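Local structure of peptidase M42 (Thaumarchaeota archaeon SCGC AB-539-E09, 5DS0) at residues G65-V70 and G208-Q213; F179-G184 and V235-I240. The protein probably acts as a TET aminopeptidase of the M42 family, using a two-metal site, here holding cobalt, to remove residues from the amino end of peptides. All blocks are in the same frame, centred on the assembly; numbering follows the deposited sequence.

Interaction 1 (G65-V70 and G208-Q213); sequences GHTDEV and GSATVQ. With CO (cobalt (II) ion), chain T.
At the carboxyl ends of two neighbouring parallel strands, 60-66 and 205-211, the chain carries a metal-binding histidine, His-66. Gly-65 N gives a straight hydrogen bond to Ser-209 O at 3.0 Å. Thr-67 N gives another to Thr-211 O at 2.9 Å. Between them, Thr-211 N reaches Gly-65 O only weakly. The methyl CG2 of Thr-67 meets CB of Ala-210 at 3.7 Å, while OG1 of Thr-211 lies against CA and CB of His-66 and bonds onward to Asp-301. The His-66 ring leads away from strand 205-211, and its NE2 binds cobalt at 2.1 Å. On the other side of the ring, ND1 donates to Asp-68 O at 3.0 Å, in the ring plane, and weakly to Asp-68 OD1. Together with the metal bond, these help set the rotation of the imidazole. Asp-68 CG sits between its own backbone N and carbonyl carbon (chi1 66°), which sets the carboxylate against the backbone of Gln-213, OD2 lying 3.4 Å from Gln-213 CA. OD2 also bonds to Ser-20 and Glu-215 N. With an alanine here, Ser-20 and Glu-215 N would probably lose their acceptor, and the imidazole its weak second bond. A histidine at a strand end, backed by an aspartate two residues on, is the His-X-Asp motif of co-catalytic metallopeptidases.

Interaction 2 (F179-G184 and V235-I240); sequences FDDRIG and VLEVDI. With CO (cobalt (II) ion), chain T; CO (cobalt (II) ion), chain U.
Asp-180 and Glu-237 meet at a cobalt ion, which both bind. Asp-180 OD1 binds it at 2.0 Å. Glu-237 grips the same ion with both oxygens, OE2 at 2.2 Å and OE1 at 2.5 Å. The two carboxylate planes are turned 63° apart. Asp-180 CG stands anti to the backbone N (chi1 179°), which carries the carboxylate in between the two metals. Its OD2 binds the second cobalt at 1.9 Å, so Asp-180 bridges the pair. His-66 adds a ligand to the first ion; Glu-215 and His-325 serve the second. This is the dinuclear centre of the M42 peptidases, with the bridging aspartate in the 179-184 segment that leads into the long helix and the glutamate on strand 232-240. The peptide bond between Asp-180 and Asp-181 is cis, which probably helps turn both carboxylates toward the metal and Glu-237. Further out, Val-238 N donates to the anti lone pair of Glu-237 OE1 at 3.1 Å, which helps hold that carboxylate. The Asp-181 carboxylate stacks nearly parallel to that of Glu-237, their planes 7° apart, and its OD2 also accepts from His-66 N. Behind the ligands, carbon contacts join helix and strand: Val-238 CG2 lies 3.6 Å from Asp-180 CB, and Val-238 CG1 touches Ile-183 CG2. Leu-236 CD1 comes to Gly-184 O at 3.6 Å.

Interactions 1 and 2 share one cobalt ion, and their centres are about 9 Å apart. His-66 NE2 from 65-70 lies 2.7 Å from Asp-180 OD1 and 2.9 Å from Glu-237 OE2, because all three bind that metal. Strands 60-66 and 232-240 are neighbours in the same sheet, so histidine and glutamate reach the ion from adjacent strands. Arg-182 joins the contacts away from the metal. Its NH2 forms a salt bridge with Glu-69 OE2 at 2.8 Å, and its NE lies 2.9 Å from Thr-67 O, probably hydrogen-bonded. The loop after His-66 is thus tied to the segment that carries the bridging aspartate.

Interaction 1 (G65-V70 and G208-Q213)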
ATOM      1  N   GLY C  65      36.037 -32.510   0.901  1.00 41.53           N
ATOM      2  CA  GLY C  65      34.627 -32.512   0.496  1.00 40.42           C
ATOM      3  C   GLY C  65      33.766 -32.830   1.698  1.00 39.88           C
ATOM      4  O   GLY C  65      34.016 -33.809   2.384  1.00 41.11           O
ATOM      5  N   HIS C  66      32.777 -31.999   1.988  1.00 38.80           N
ATOM      6  CA  HIS C  66      32.015 -32.179   3.221  1.00 38.36           C
ATOM      7  C   HIS C  66      30.964 -33.268   3.072  1.00 37.73           C
ATOM      8  O   HIS C  66      30.278 -33.339   2.058  1.00 37.19           O
ATOM      9  CB  HIS C  66      31.410 -30.853   3.732  1.00 38.24           C
ATOM     10  CG  HIS C  66      30.333 -30.275   2.865  1.00 37.33           C
ATOM     11  ND1 HIS C  66      29.003 -30.598   3.014  1.00 36.84           N
ATOM     12  CD2 HIS C  66      30.386 -29.348   1.879  1.00 37.21           C
ATOM     13  CE1 HIS C  66      28.283 -29.914   2.141  1.00 36.58           C
ATOM     14  NE2 HIS C  66      29.099 -29.153   1.435  1.00 36.85           N
ATOM     15  N   THR C  67      30.850 -34.119   4.092  1.00 37.29           N
ATOM     16  CA  THR C  67      29.907 -35.220   4.061  1.00 36.35           C
ATOM     17  C   THR C  67      28.614 -34.912   4.777  1.00 35.57           C
ATOM     18  O   THR C  67      27.685 -35.721   4.746  1.00 35.15           O
ATOM     19  CB  THR C  67      30.496 -36.461   4.707  1.00 37.12           C
ATOM     20  OG1 THR C  67      30.967 -36.123   6.020  1.00 38.14           O
ATOM     21  CG2 THR C  67      31.630 -36.999   3.875  1.00 37.67           C
ATOM     22  N   ASP C  68      28.539 -33.779   5.461  1.00 35.64           N
ATOM     23  CA  ASP C  68      27.259 -33.378   6.041  1.00 35.54           C
ATOM     24  C   ASP C  68      26.326 -32.917   4.934  1.00 35.57           C
ATOM     25  O   ASP C  68      26.765 -32.397   3.907  1.00 36.16           O
ATOM     26  CB  ASP C  68      27.401 -32.321   7.148  1.00 35.59           C
ATOM     27  CG  ASP C  68      27.904 -30.986   6.647  1.00 35.62           C
ATOM     28  OD1 ASP C  68      28.880 -30.960   5.867  1.00 35.77           O
ATOM     29  OD2 ASP C  68      27.349 -29.949   7.070  1.00 35.82           O
ATOM     30  N   GLU C  69      25.042 -33.160   5.142  1.00 36.12           N
ATOM     31  CA  GLU C  69      23.994 -32.734   4.228  1.00 36.39           C
ATOM     32  C   GLU C  69      23.044 -31.812   4.970  1.00 35.95           C
ATOM     33  O   GLU C  69      22.905 -31.862   6.192  1.00 36.20           O
ATOM     34  CB  GLU C  69      23.211 -33.939   3.695  1.00 37.42           C
ATOM     35  CG  GLU C  69      22.578 -34.789   4.803  1.00 38.64           C
ATOM     36  CD  GLU C  69      21.786 -35.978   4.294  1.00 39.39           C
ATOM     37  OE1 GLU C  69      20.907 -35.770   3.412  1.00 40.49           O
ATOM     38  OE2 GLU C  69      22.037 -37.102   4.789  1.00 39.15           O
ATOM     39  N   VAL C  70      22.348 -30.978   4.227  1.00 35.14           N
ATOM     40  CA  VAL C  70      21.313 -30.187   4.854  1.00 34.28           C
ATOM     41  C   VAL C  70      20.277 -31.139   5.419  1.00 33.04           C
ATOM     42  O   VAL C  70      20.032 -32.203   4.861  1.00 31.50           O
ATOM     43  CB  VAL C  70      20.686 -29.176   3.886  1.00 34.24           C
ATOM     44  CG1 VAL C  70      21.738 -28.151   3.468  1.00 34.71           C
ATOM     45  CG2 VAL C  70      20.071 -29.859   2.674  1.00 33.48           C
ATOM     46  N   GLY C 208      43.267 -36.438   2.019  1.00 39.62           N
ATOM     47  CA  GLY C 208      41.913 -36.440   1.487  1.00 38.17           C
ATOM     48  C   GLY C 208      40.924 -36.432   2.622  1.00 36.15           C
ATOM     49  O   GLY C 208      40.778 -37.413   3.332  1.00 35.63           O
ATOM     50  N   SER C 209      40.199 -35.341   2.758  1.00 35.25           N
ATOM     51  CA  SER C 209      39.427 -35.123   3.955  1.00 35.15           C
ATOM     52  C   SER C 209      37.919 -35.051   3.729  1.00 34.29           C
ATOM     53  O   SER C 209      37.437 -34.296   2.905  1.00 33.54           O
ATOM     54  CB  SER C 209      39.912 -33.854   4.630  1.00 35.27           C
ATOM     55  OG  SER C 209      39.385 -33.784   5.929  1.00 35.59           O
ATOM     56  N   ALA C 210      37.191 -35.847   4.500  1.00 34.47           N
ATOM     57  CA  ALA C 210      35.735 -35.818   4.516  1.00 34.69           C
ATOM     58  C   ALA C 210      35.255 -34.968   5.692  1.00 34.76           C
ATOM     59  O   ALA C 210      35.022 -35.475   6.790  1.00 35.21           O
ATOM     60  CB  ALA C 210      35.198 -37.232   4.623  1.00 35.20           C
ATOM     61  N   THR C 211      35.144 -33.669   5.459  1.00 34.53           N
ATOM     62  CA  THR C 211      34.873 -32.721   6.522  1.00 35.06           C
ATOM     63  C   THR C 211      33.436 -32.775   7.004  1.00 35.07           C
ATOM     64  O   THR C 211      32.547 -33.220   6.282  1.00 35.13           O
ATOM     65  CB  THR C 211      35.192 -31.280   6.058  1.00 35.06           C
ATOM     66  OG1 THR C 211      34.711 -31.085   4.721  1.00 35.53           O
ATOM     67  CG2 THR C 211      36.676 -31.040   6.072  1.00 34.87           C
ATOM     68  N   VAL C 212      33.220 -32.274   8.215  1.00 35.39           N
ATOM     69  CA  VAL C 212      31.886 -32.197   8.803  1.00 36.27           C
ATOM     70  C   VAL C 212      31.447 -30.753   8.989  1.00 36.21           C
ATOM     71  O   VAL C 212      32.259 -29.830   8.964  1.00 37.20           O
ATOM     72  CB  VAL C 212      31.803 -32.937  10.162  1.00 37.25           C
ATOM     73  CG1 VAL C 212      32.052 -34.426   9.966  1.00 37.55           C
ATOM     74  CG2 VAL C 212      32.768 -32.349  11.184  1.00 37.71           C
ATOM     75  N   GLN C 213      30.145 -30.579   9.159  1.00 36.01           N
ATOM     76  CA  GLN C 213      29.559 -29.294   9.512  1.00 36.53           C
ATOM     77  C   GLN C 213      29.899 -28.112   8.591  1.00 36.30           C
ATOM     78  O   GLN C 213      30.022 -26.990   9.066  1.00 36.19           O
ATOM     79  CB  GLN C 213      29.914 -28.957  10.974  1.00 36.92           C
ATOM     80  CG  GLN C 213      29.277 -29.921  11.960  1.00 36.65           C
ATOM     81  CD  GLN C 213      29.413 -29.488  13.401  1.00 36.70           C
ATOM     82  OE1 GLN C 213      29.122 -28.346  13.771  1.00 37.01           O
ATOM     83  NE2 GLN C 213      29.813 -30.415  14.235  1.00 37.11           N
TER
HETATM   84 CO    CO T 401      28.485 -27.694   0.071  1.00 22.75          CO

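Interaction 2 (F179-G184 and V235-I240)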
ATOM      1  N   PHE C 179      24.198 -34.856  -2.767  1.00 31.40           N
ATOM      2  CA  PHE C 179      25.323 -34.666  -3.672  1.00 31.33           C
ATOM      3  C   PHE C 179      26.245 -33.591  -3.100  1.00 30.69           C
ATOM      4  O   PHE C 179      27.452 -33.725  -3.183  1.00 31.39           O
ATOM      5  CB  PHE C 179      24.871 -34.275  -5.068  1.00 31.63           C
ATOM      6  CG  PHE C 179      24.213 -35.388  -5.827  1.00 32.29           C
ATOM      7  CD1 PHE C 179      24.791 -36.640  -5.893  1.00 32.91           C
ATOM      8  CD2 PHE C 179      23.034 -35.171  -6.512  1.00 32.55           C
ATOM      9  CE1 PHE C 179      24.192 -37.657  -6.603  1.00 32.92           C
ATOM     10  CE2 PHE C 179      22.434 -36.189  -7.225  1.00 32.67           C
ATOM     11  CZ  PHE C 179      23.009 -37.435  -7.260  1.00 32.90           C
ATOM     12  N   ASP C 180      25.661 -32.546  -2.521  1.00 29.65           N
ATOM     13  CA  ASP C 180      26.396 -31.523  -1.815  1.00 29.19           C
ATOM     14  C   ASP C 180      26.614 -32.026  -0.407  1.00 29.86           C
ATOM     15  O   ASP C 180      25.680 -31.983   0.390  1.00 30.85           O
ATOM     16  CB  ASP C 180      25.562 -30.242  -1.801  1.00 28.67           C
ATOM     17  CG  ASP C 180      26.220 -29.105  -1.056  1.00 28.31           C
ATOM     18  OD1 ASP C 180      27.432 -29.185  -0.745  1.00 28.36           O
ATOM     19  OD2 ASP C 180      25.506 -28.110  -0.785  1.00 28.04           O
ATOM     20  N   ASP C 181      27.811 -32.502  -0.052  1.00 30.15           N
ATOM     21  CA  ASP C 181      28.988 -32.548  -0.916  1.00 30.11           C
ATOM     22  C   ASP C 181      29.644 -33.938  -0.868  1.00 30.46           C
ATOM     23  O   ASP C 181      30.867 -34.077  -0.855  1.00 30.32           O
ATOM     24  CB  ASP C 181      29.962 -31.461  -0.494  1.00 30.37           C
ATOM     25  CG  ASP C 181      31.160 -31.315  -1.433  1.00 30.52           C
ATOM     26  OD1 ASP C 181      31.090 -31.745  -2.604  1.00 30.61           O
ATOM     27  OD2 ASP C 181      32.166 -30.745  -0.967  1.00 30.67           O
ATOM     28  N   ARG C 182      28.810 -34.971  -0.860  1.00 30.94           N
ATOM     29  CA  ARG C 182      29.301 -36.337  -0.833  1.00 31.48           C
ATOM     30  C   ARG C 182      29.867 -36.708  -2.185  1.00 32.52           C
ATOM     31  O   ARG C 182      30.753 -37.566  -2.267  1.00 33.81           O
ATOM     32  CB  ARG C 182      28.214 -37.305  -0.378  1.00 31.01           C
ATOM     33  CG  ARG C 182      27.970 -37.180   1.120  1.00 30.85           C
ATOM     34  CD  ARG C 182      26.769 -37.958   1.621  1.00 30.59           C
ATOM     35  NE  ARG C 182      26.316 -37.444   2.907  1.00 30.53           N
ATOM     36  CZ  ARG C 182      25.187 -37.800   3.517  1.00 30.85           C
ATOM     37  NH1 ARG C 182      24.388 -38.714   2.985  1.00 30.91           N
ATOM     38  NH2 ARG C 182      24.855 -37.242   4.677  1.00 31.24           N
ATOM     39  N   ILE C 183      29.417 -36.034  -3.239  1.00 32.82           N
ATOM     40  CA  ILE C 183      30.019 -36.239  -4.539  1.00 33.62           C
ATOM     41  C   ILE C 183      31.455 -35.725  -4.529  1.00 33.77           C
ATOM     42  O   ILE C 183      32.324 -36.325  -5.157  1.00 35.13           O
ATOM     43  CB  ILE C 183      29.214 -35.602  -5.691  1.00 33.82           C
ATOM     44  CG1 ILE C 183      29.631 -36.202  -7.029  1.00 34.14           C
ATOM     45  CG2 ILE C 183      29.416 -34.103  -5.744  1.00 33.92           C
ATOM     46  CD1 ILE C 183      29.294 -37.683  -7.183  1.00 34.99           C
ATOM     47  N   GLY C 184      31.716 -34.640  -3.806  1.00 33.01           N
ATOM     48  CA  GLY C 184      33.087 -34.152  -3.633  1.00 32.61           C
ATOM     49  C   GLY C 184      33.947 -35.125  -2.838  1.00 32.57           C
ATOM     50  O   GLY C 184      35.106 -35.367  -3.179  1.00 32.94           O
ATOM     51  N   VAL C 235      39.572 -27.752  -2.811  1.00 35.30           N
ATOM     52  CA  VAL C 235      38.282 -28.027  -2.229  1.00 34.88           C
ATOM     53  C   VAL C 235      37.328 -28.456  -3.318  1.00 35.14           C
ATOM     54  O   VAL C 235      37.230 -27.813  -4.360  1.00 35.07           O
ATOM     55  CB  VAL C 235      37.744 -26.803  -1.503  1.00 35.04           C
ATOM     56  CG1 VAL C 235      36.307 -27.025  -1.084  1.00 35.24           C
ATOM     57  CG2 VAL C 235      38.606 -26.519  -0.296  1.00 35.61           C
ATOM     58  N   LEU C 236      36.636 -29.559  -3.073  1.00 36.29           N
ATOM     59  CA  LEU C 236      35.680 -30.109  -4.030  1.00 36.99           C
ATOM     60  C   LEU C 236      34.289 -29.848  -3.536  1.00 37.36           C
ATOM     61  O   LEU C 236      33.969 -30.162  -2.401  1.00 39.75           O
ATOM     62  CB  LEU C 236      35.893 -31.595  -4.177  1.00 37.92           C
ATOM     63  CG  LEU C 236      37.284 -31.873  -4.724  1.00 38.77           C
ATOM     64  CD1 LEU C 236      37.830 -33.238  -4.336  1.00 39.92           C
ATOM     65  CD2 LEU C 236      37.255 -31.726  -6.219  1.00 38.61           C
ATOM     66  N   GLU C 237      33.478 -29.232  -4.374  1.00 37.15           N
ATOM     67  CA  GLU C 237      32.134 -28.827  -4.001  1.00 36.63           C
ATOM     68  C   GLU C 237      31.215 -29.059  -5.191  1.00 37.27           C
ATOM     69  O   GLU C 237      31.650 -29.526  -6.243  1.00 37.72           O
ATOM     70  CB  GLU C 237      32.096 -27.348  -3.606  1.00 35.65           C
ATOM     71  CG  GLU C 237      31.998 -27.047  -2.115  1.00 35.98           C
ATOM     72  CD  GLU C 237      30.699 -27.468  -1.405  1.00 35.19           C
ATOM     73  OE1 GLU C 237      29.761 -27.994  -2.018  1.00 33.75           O
ATOM     74  OE2 GLU C 237      30.625 -27.222  -0.186  1.00 35.29           O
ATOM     75  N   VAL C 238      29.945 -28.732  -5.002  1.00 36.67           N
ATOM     76  CA  VAL C 238      29.010 -28.686  -6.082  1.00 36.58           C
ATOM     77  C   VAL C 238      28.883 -27.236  -6.533  1.00 37.43           C
ATOM     78  O   VAL C 238      29.225 -26.324  -5.805  1.00 36.52           O
ATOM     79  CB  VAL C 238      27.638 -29.228  -5.662  1.00 35.91           C
ATOM     80  CG1 VAL C 238      27.733 -30.702  -5.358  1.00 36.15           C
ATOM     81  CG2 VAL C 238      27.090 -28.465  -4.473  1.00 35.23           C
ATOM     82  N   ASP C 239      28.412 -27.048  -7.756  1.00 40.03           N
ATOM     83  CA  ASP C 239      28.129 -25.733  -8.298  1.00 42.52           C
ATOM     84  C   ASP C 239      26.656 -25.733  -8.624  1.00 43.19           C
ATOM     85  O   ASP C 239      26.113 -26.763  -9.052  1.00 44.53           O
ATOM     86  CB  ASP C 239      28.938 -25.502  -9.583  1.00 45.45           C
ATOM     87  CG  ASP C 239      29.576 -24.118  -9.649  1.00 47.81           C
ATOM     88  OD1 ASP C 239      28.922 -23.123  -9.239  1.00 50.84           O
ATOM     89  OD2 ASP C 239      30.736 -24.031 -10.133  1.00 47.00           O
ATOM     90  N   ILE C 240      25.990 -24.609  -8.398  1.00 43.17           N
ATOM     91  CA  ILE C 240      24.605 -24.494  -8.778  1.00 42.88           C
ATOM     92  C   ILE C 240      24.596 -24.435 -10.289  1.00 43.75           C
ATOM     93  O   ILE C 240      25.220 -23.562 -10.878  1.00 44.63           O
ATOM     94  CB  ILE C 240      23.940 -23.240  -8.200  1.00 44.12           C
ATOM     95  CG1 ILE C 240      23.866 -23.295  -6.663  1.00 44.54           C
ATOM     96  CG2 ILE C 240      22.538 -23.096  -8.769  1.00 45.15           C
ATOM     97  CD1 ILE C 240      24.855 -22.386  -5.949  1.00 45.01           C
TER
HETATM   98 CO    CO T 401      28.485 -27.694   0.071  1.00 22.75          CO
HETATM   99 CO    CO U 402      25.742 -26.784   0.506  1.00 29.98          CO